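Local coordinates for protein gamma-D-glutamyl-L-lysine dipeptidyl-peptidase (Bacillus cereus ATCC 10987, PDB 3H41) that probably hydrolyses gamma-D-glutamyl-L-lysine bonds in murein peptides, releasing L-Ala-gamma-D-Glu during peptidoglycan degradation, as a cysteine peptidase of the NlpC/P60 family, at residues His268-Met279 against Ile291-Glu302. Residues are numbered along the deposited sequence; the frame is centred on the assembly and turned at random.
With DGL (D-glutamic acid), chain C.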
ATOM      1  N   HIS A 268       0.589 -11.596 -14.266  1.00 16.85           N
ATOM      2  CA  HIS A 268       0.930 -11.876 -12.873  1.00 19.38           C
ATOM      3  C   HIS A 268       2.132 -11.098 -12.331  1.00 17.21           C
ATOM      4  O   HIS A 268       2.566 -11.384 -11.232  1.00 16.99           O
ATOM      5  CB  HIS A 268       1.185 -13.385 -12.676  1.00 19.44           C
ATOM      6  CG  HIS A 268       2.399 -13.886 -13.393  1.00 25.88           C
ATOM      7  ND1 HIS A 268       3.564 -14.226 -12.738  1.00 39.07           N
ATOM      8  CD2 HIS A 268       2.644 -14.070 -14.713  1.00 30.76           C
ATOM      9  CE1 HIS A 268       4.462 -14.631 -13.621  1.00 35.56           C
ATOM     10  NE2 HIS A 268       3.933 -14.539 -14.827  1.00 30.20           N
ATOM     11  N   HIS A 269       2.683 -10.141 -13.069  1.00 16.36           N
ATOM     12  CA  HIS A 269       3.759  -9.316 -12.525  0.70 16.46           C
ATOM     13  C   HIS A 269       3.735  -7.932 -13.149  1.00 15.99           C
ATOM     14  O   HIS A 269       3.354  -7.766 -14.312  1.00 13.33           O
ATOM     15  CB  HIS A 269       5.145  -9.978 -12.706  0.70 18.46           C
ATOM     16  CG  HIS A 269       6.254  -9.205 -12.060  0.70 23.84           C
ATOM     17  ND1 HIS A 269       6.341  -9.044 -10.693  0.70 17.82           N
ATOM     18  CD2 HIS A 269       7.271  -8.482 -12.588  0.70 25.72           C
ATOM     19  CE1 HIS A 269       7.389  -8.290 -10.409  0.70 17.30           C
ATOM     20  NE2 HIS A 269       7.959  -7.923 -11.541  0.70 13.37           N
ATOM     21  N   VAL A 270       4.148  -6.940 -12.363  1.00 14.10           N
ATOM     22  CA  VAL A 270       4.250  -5.583 -12.834  1.00 11.87           C
ATOM     23  C   VAL A 270       5.528  -4.983 -12.252  1.00 13.20           C
ATOM     24  O   VAL A 270       5.921  -5.300 -11.097  1.00 13.48           O
ATOM     25  CB  VAL A 270       3.026  -4.743 -12.486  1.00 13.32           C
ATOM     26  CG1 VAL A 270       2.746  -4.747 -10.961  1.00 16.17           C
ATOM     27  CG2 VAL A 270       3.144  -3.297 -13.073  1.00 10.22           C
ATOM     28  N   ALA A 271       6.181  -4.173 -13.072  1.00 12.73           N
ATOM     29  CA  ALA A 271       7.384  -3.448 -12.677  1.00 14.55           C
ATOM     30  C   ALA A 271       7.311  -2.021 -13.250  1.00 12.88           C
ATOM     31  O   ALA A 271       6.482  -1.732 -14.083  1.00 12.59           O
ATOM     32  CB  ALA A 271       8.625  -4.207 -13.179  1.00 14.48           C
HETATM   33  N   MSE A 272       8.122  -1.101 -12.757  1.00 12.65           N
HETATM   34  CA  MSE A 272       8.173   0.243 -13.345  1.00 10.39           C
HETATM   35  C   MSE A 272       9.486   0.448 -14.046  1.00 10.26           C
HETATM   36  O   MSE A 272      10.548   0.218 -13.460  1.00 14.12           O
HETATM   37  CB  MSE A 272       8.033   1.332 -12.239  1.00 10.29           C
HETATM   38  CG  MSE A 272       7.925   2.716 -12.794  1.00  9.73           C
HETATM   39 SE   MSE A 272       7.494   4.041 -11.429  0.75 10.72          SE
HETATM   40  CE  MSE A 272       8.989   3.751 -10.324  1.00 13.50           C
ATOM     41  N   TYR A 273       9.402   0.906 -15.292  1.00 12.34           N
ATOM     42  CA  TYR A 273      10.564   1.232 -16.102  1.00 14.52           C
ATOM     43  C   TYR A 273      11.285   2.433 -15.517  1.00 13.86           C
ATOM     44  O   TYR A 273      10.642   3.436 -15.176  1.00 14.62           O
ATOM     45  CB  TYR A 273      10.148   1.512 -17.552  1.00 14.56           C
ATOM     46  CG  TYR A 273      11.335   1.570 -18.495  1.00 15.34           C
ATOM     47  CD1 TYR A 273      12.218   0.505 -18.593  1.00 26.99           C
ATOM     48  CD2 TYR A 273      11.566   2.687 -19.301  1.00 20.50           C
ATOM     49  CE1 TYR A 273      13.304   0.551 -19.448  1.00 23.03           C
ATOM     50  CE2 TYR A 273      12.668   2.743 -20.155  1.00 16.54           C
ATOM     51  CZ  TYR A 273      13.516   1.676 -20.230  1.00 23.17           C
ATOM     52  OH  TYR A 273      14.606   1.731 -21.067  1.00 23.20           O
ATOM     53  N   ILE A 274      12.601   2.343 -15.392  1.00 13.23           N
ATOM     54  CA  ILE A 274      13.386   3.460 -14.801  1.00 17.09           C
ATOM     55  C   ILE A 274      14.409   4.026 -15.787  1.00 18.44           C
ATOM     56  O   ILE A 274      15.269   4.840 -15.413  1.00 16.96           O
ATOM     57  CB  ILE A 274      14.038   3.073 -13.427  1.00 15.40           C
ATOM     58  CG1 ILE A 274      15.240   2.128 -13.578  1.00 17.69           C
ATOM     59  CG2 ILE A 274      12.979   2.451 -12.487  1.00 15.64           C
ATOM     60  CD1 ILE A 274      16.137   1.989 -12.293  1.00 16.53           C
ATOM     61  N   GLY A 275      14.276   3.627 -17.055  1.00 20.11           N
ATOM     62  CA  GLY A 275      15.201   4.057 -18.122  1.00 19.80           C
ATOM     63  C   GLY A 275      16.476   3.246 -18.222  1.00 21.12           C
ATOM     64  O   GLY A 275      16.790   2.431 -17.341  1.00 19.45           O
ATOM     65  N   ASP A 276      17.210   3.470 -19.321  1.00 22.82           N
ATOM     66  CA  ASP A 276      18.460   2.759 -19.614  1.00 21.96           C
ATOM     67  C   ASP A 276      18.317   1.232 -19.561  1.00 19.94           C
ATOM     68  O   ASP A 276      19.245   0.544 -19.194  1.00 23.09           O
ATOM     69  CB  ASP A 276      19.556   3.206 -18.664  1.00 25.19           C
ATOM     70  CG  ASP A 276      19.884   4.702 -18.805  1.00 35.49           C
ATOM     71  OD1 ASP A 276      19.764   5.267 -19.920  1.00 44.17           O
ATOM     72  OD2 ASP A 276      20.261   5.312 -17.784  1.00 49.23           O
ATOM     73  N   GLY A 277      17.133   0.713 -19.870  1.00 18.10           N
ATOM     74  CA  GLY A 277      16.936  -0.733 -19.939  1.00 18.52           C
ATOM     75  C   GLY A 277      16.632  -1.412 -18.610  1.00 17.07           C
ATOM     76  O   GLY A 277      16.537  -2.645 -18.561  1.00 16.06           O
ATOM     77  N   ASN A 278      16.490  -0.627 -17.536  1.00 15.04           N
ATOM     78  CA  ASN A 278      16.267  -1.191 -16.185  1.00 13.07           C
ATOM     79  C   ASN A 278      14.853  -0.931 -15.658  1.00 14.17           C
ATOM     80  O   ASN A 278      14.133  -0.074 -16.178  1.00 15.75           O
ATOM     81  CB  ASN A 278      17.278  -0.646 -15.197  1.00 16.79           C
ATOM     82  CG  ASN A 278      18.679  -1.084 -15.516  1.00 21.53           C
ATOM     83  OD1 ASN A 278      18.902  -2.235 -15.911  1.00 21.11           O
ATOM     84  ND2 ASN A 278      19.636  -0.152 -15.412  1.00 20.53           N
HETATM   85  N   MSE A 279      14.463  -1.702 -14.651  1.00 14.21           N
HETATM   86  CA  MSE A 279      13.142  -1.564 -14.035  1.00 13.31           C
HETATM   87  C   MSE A 279      13.273  -1.770 -12.538  1.00 12.03           C
HETATM   88  O   MSE A 279      14.221  -2.376 -12.069  1.00 14.14           O
HETATM   89  CB  MSE A 279      12.120  -2.529 -14.618  1.00 12.38           C
HETATM   90  CG  MSE A 279      12.465  -3.963 -14.409  1.00 16.89           C
HETATM   91 SE   MSE A 279      11.366  -5.102 -15.517  0.75 11.98          SE
HETATM   92  CE  MSE A 279      11.811  -6.593 -14.519  1.00 14.30           C
ATOM     93  N   ILE A 291      16.304  -3.417  -8.367  1.00 11.84           N
ATOM     94  CA  ILE A 291      16.409  -2.922  -9.724  1.00 10.51           C
ATOM     95  C   ILE A 291      17.098  -3.993 -10.582  1.00 12.58           C
ATOM     96  O   ILE A 291      18.191  -4.452 -10.243  1.00 10.78           O
ATOM     97  CB  ILE A 291      17.218  -1.596  -9.761  1.00 16.13           C
ATOM     98  CG1 ILE A 291      16.382  -0.423  -9.216  1.00 14.81           C
ATOM     99  CG2 ILE A 291      17.735  -1.301 -11.146  1.00 13.13           C
ATOM    100  CD1 ILE A 291      17.172   0.832  -8.898  1.00 17.01           C
ATOM    101  N   ILE A 292      16.487  -4.371 -11.689  1.00 12.37           N
ATOM    102  CA  ILE A 292      17.055  -5.366 -12.619  1.00 13.63           C
ATOM    103  C   ILE A 292      16.824  -4.970 -14.083  1.00 15.72           C
ATOM    104  O   ILE A 292      15.982  -4.108 -14.393  1.00 14.43           O
ATOM    105  CB  ILE A 292      16.500  -6.820 -12.391  1.00 14.30           C
ATOM    106  CG1 ILE A 292      14.994  -6.906 -12.618  1.00 20.45           C
ATOM    107  CG2 ILE A 292      16.879  -7.366 -11.018  1.00 18.77           C
ATOM    108  CD1 ILE A 292      14.488  -8.353 -12.646  1.00 15.98           C
ATOM    109  N   PRO A 293      17.558  -5.602 -15.000  1.00 16.04           N
ATOM    110  CA  PRO A 293      17.311  -5.251 -16.387  1.00 15.35           C
ATOM    111  C   PRO A 293      15.971  -5.763 -16.826  1.00 14.28           C
ATOM    112  O   PRO A 293      15.542  -6.836 -16.343  1.00 15.84           O
ATOM    113  CB  PRO A 293      18.409  -6.017 -17.163  1.00 17.05           C
ATOM    114  CG  PRO A 293      19.487  -6.309 -16.153  1.00 18.85           C
ATOM    115  CD  PRO A 293      18.802  -6.376 -14.803  1.00 19.36           C
ATOM    116  N   LEU A 294      15.343  -5.066 -17.779  1.00 14.66           N
ATOM    117  CA  LEU A 294      14.136  -5.570 -18.417  1.00 17.04           C
ATOM    118  C   LEU A 294      14.441  -6.872 -19.163  1.00 18.36           C
ATOM    119  O   LEU A 294      13.647  -7.811 -19.160  1.00 18.25           O
ATOM    120  CB  LEU A 294      13.557  -4.518 -19.366  1.00 20.89           C
ATOM    121  CG  LEU A 294      12.315  -4.882 -20.186  1.00 23.49           C
ATOM    122  CD1 LEU A 294      11.131  -5.453 -19.335  1.00 24.30           C
ATOM    123  CD2 LEU A 294      11.915  -3.651 -20.942  1.00 16.58           C
ATOM    124  N   ASN A 295      15.620  -6.930 -19.760  1.00 20.14           N
ATOM    125  CA  ASN A 295      16.114  -8.105 -20.424  1.00 22.04           C
ATOM    126  C   ASN A 295      16.668  -9.122 -19.441  1.00 22.18           C
ATOM    127  O   ASN A 295      17.840  -9.446 -19.494  1.00 25.15           O
ATOM    128  CB  ASN A 295      17.222  -7.697 -21.389  1.00 24.28           C
ATOM    129  CG  ASN A 295      17.569  -8.796 -22.364  1.00 35.57           C
ATOM    130  OD1 ASN A 295      16.727  -9.642 -22.689  1.00 39.86           O
ATOM    131  ND2 ASN A 295      18.824  -8.815 -22.817  1.00 33.81           N
ATOM    132  N   THR A 296      15.859  -9.588 -18.507  1.00 21.17           N
ATOM    133  CA  THR A 296      16.283 -10.633 -17.581  1.00 18.99           C
ATOM    134  C   THR A 296      15.531 -11.889 -18.024  1.00 18.87           C
ATOM    135  O   THR A 296      14.342 -11.813 -18.337  1.00 17.63           O
ATOM    136  CB  THR A 296      15.969 -10.246 -16.129  1.00 18.99           C
ATOM    137  OG1 THR A 296      16.781  -9.115 -15.773  1.00 13.93           O
ATOM    138  CG2 THR A 296      16.210 -11.426 -15.141  1.00 19.61           C
ATOM    139  N   PRO A 297      16.241 -13.038 -18.123  1.00 22.56           N
ATOM    140  CA  PRO A 297      15.623 -14.342 -18.445  1.00 21.45           C
ATOM    141  C   PRO A 297      14.405 -14.586 -17.607  1.00 24.27           C
ATOM    142  O   PRO A 297      14.467 -14.399 -16.386  1.00 21.70           O
ATOM    143  CB  PRO A 297      16.713 -15.365 -18.062  1.00 21.88           C
ATOM    144  CG  PRO A 297      17.977 -14.638 -18.308  1.00 22.46           C
ATOM    145  CD  PRO A 297      17.708 -13.153 -17.995  1.00 21.56           C
ATOM    146  N   GLY A 298      13.319 -15.000 -18.252  1.00 23.06           N
ATOM    147  CA  GLY A 298      12.055 -15.223 -17.593  1.00 26.68           C
ATOM    148  C   GLY A 298      11.176 -14.030 -17.886  1.00 28.50           C
ATOM    149  O   GLY A 298      10.106 -14.134 -18.551  1.00 31.45           O
ATOM    150  N   TYR A 299      11.636 -12.871 -17.425  1.00 21.92           N
ATOM    151  CA  TYR A 299      10.843 -11.681 -17.597  1.00 22.00           C
ATOM    152  C   TYR A 299      10.649 -11.356 -19.064  1.00 21.18           C
ATOM    153  O   TYR A 299       9.543 -11.087 -19.522  1.00 23.07           O
ATOM    154  CB  TYR A 299      11.491 -10.517 -16.850  1.00 16.79           C
ATOM    155  CG  TYR A 299      11.415 -10.686 -15.355  1.00 23.07           C
ATOM    156  CD1 TYR A 299      10.331 -10.204 -14.649  1.00 23.33           C
ATOM    157  CD2 TYR A 299      12.447 -11.301 -14.642  1.00 18.58           C
ATOM    158  CE1 TYR A 299      10.257 -10.335 -13.285  1.00 29.79           C
ATOM    159  CE2 TYR A 299      12.374 -11.427 -13.250  1.00 18.43           C
ATOM    160  CZ  TYR A 299      11.286 -10.923 -12.600  1.00 20.89           C
ATOM    161  OH  TYR A 299      11.157 -11.017 -11.257  1.00 22.27           O
ATOM    162  N   ILE A 300      11.721 -11.389 -19.815  1.00 19.50           N
ATOM    163  CA  ILE A 300      11.642 -10.923 -21.180  1.00 19.13           C
ATOM    164  C   ILE A 300      10.699 -11.767 -22.045  1.00 19.64           C
ATOM    165  O   ILE A 300       9.979 -11.210 -22.874  1.00 19.97           O
ATOM    166  CB  ILE A 300      13.050 -10.711 -21.744  1.00 21.71           C
ATOM    167  CG1 ILE A 300      13.014  -9.763 -22.956  1.00 27.02           C
ATOM    168  CG2 ILE A 300      13.746 -12.053 -22.005  1.00 19.37           C
ATOM    169  CD1 ILE A 300      12.239  -8.412 -22.699  1.00 28.43           C
ATOM    170  N   GLU A 301      10.632 -13.085 -21.801  1.00 16.52           N
ATOM    171  CA  GLU A 301       9.755 -13.977 -22.547  1.00 15.51           C
ATOM    172  C   GLU A 301       8.288 -13.775 -22.216  1.00 17.11           C
ATOM    173  O   GLU A 301       7.411 -14.115 -23.031  1.00 17.00           O
ATOM    174  CB  GLU A 301      10.109 -15.463 -22.302  1.00 16.75           C
ATOM    175  CG  GLU A 301      11.439 -15.917 -22.893  1.00 21.55           C
ATOM    176  CD  GLU A 301      12.666 -15.615 -21.994  1.00 27.81           C
ATOM    177  OE1 GLU A 301      12.483 -15.028 -20.894  1.00 23.59           O
ATOM    178  OE2 GLU A 301      13.809 -15.984 -22.381  1.00 20.73           O
ATOM    179  N   GLU A 302       8.019 -13.235 -21.024  1.00 16.47           N
ATOM    180  CA  GLU A 302       6.653 -13.020 -20.537  1.00 15.26           C
ATOM    181  C   GLU A 302       6.158 -11.558 -20.695  1.00 13.08           C
ATOM    182  O   GLU A 302       5.030 -11.246 -20.284  1.00 13.39           O
ATOM    183  CB  GLU A 302       6.547 -13.450 -19.070  1.00 16.83           C
ATOM    184  CG  GLU A 302       6.518 -14.977 -18.853  1.00 15.64           C
ATOM    185  CD  GLU A 302       5.935 -15.403 -17.535  1.00 22.59           C
ATOM    186  OE1 GLU A 302       5.804 -14.560 -16.616  1.00 20.96           O
ATOM    187  OE2 GLU A 302       5.585 -16.606 -17.423  1.00 20.98           O
TER
HETATM  188  N   DGL C 502      -1.443  -9.458  -6.073  1.00 24.22           N
HETATM  189  CA  DGL C 502      -0.920  -9.985  -7.336  1.00 23.96           C
HETATM  190  C   DGL C 502      -1.474  -9.239  -8.514  1.00 23.96           C
HETATM  191  O   DGL C 502      -1.598  -9.780  -9.621  1.00 25.21           O
HETATM  192  CB  DGL C 502       0.615  -9.915  -7.337  1.00 24.81           C
HETATM  193  CG  DGL C 502       1.277 -10.594  -8.551  1.00 27.78           C
HETATM  194  CD  DGL C 502       0.736 -11.976  -8.914  1.00 37.79           C
HETATM  195  OE1 DGL C 502       1.457 -12.953  -8.640  1.00 32.93           O
HETATM  196  OE2 DGL C 502      -0.367 -12.117  -9.511  1.00 35.20           O
HETATM  197  OXT DGL C 502      -1.762  -8.041  -8.403  1.00 17.13           O
HETATM  198  O   HOH W   1      17.426  -4.475 -20.360  1.00 19.67           O
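Met279, a selenomethionine, runs from strand 278-281 beside Ile292 and over Leu294 to the ring of Tyr299. Its CG stands between the backbone N and the carbonyl carbon (chi1 62°), and the chain then runs extended, alongside Ile292, whose CD1 lies 3.7 Å from Met279 CE. SE passes at about a right angle to Leu294, 3.8 Å from its CD1. The methyl ends over one face of Tyr299, a CH-pi contact with CE 4.3 Å from the ring centroid, while Phe258 of strand 255-259 touches Met279, Leu294 and Tyr299. Ile291 CD1 meets Ile274 CD1 at 3.7 Å, the two side chains crossing at about a right angle.

Met279 and Ile292 form an antiparallel hydrogen-bonded pair, N to O in both directions. Past this pair, in the type I' turn that joins strands 267-275 and 278-281, Gly277 O takes a nearly straight bond from Leu294 N, 2.8 Å; a water also donates to that oxygen.

Tyr299 turns its CE1 edge to His269, the probable proton acceptor, in an offset edge-to-face pair with planes at 64°. The NE2 of His269 is hydrogen-bonded to ND1 of His281, probably another active-site residue. The preceding residue, His268, which lines the D-glutamate pocket, gives its NE2-H to the syn side of Glu302 OE1 at 2.6 Å, with ring and carboxylate nearly perpendicular. The apolar packing thus reaches His269 through the Tyr299 ring, while the bond to Glu302 would restrain rotation of the His268 ring.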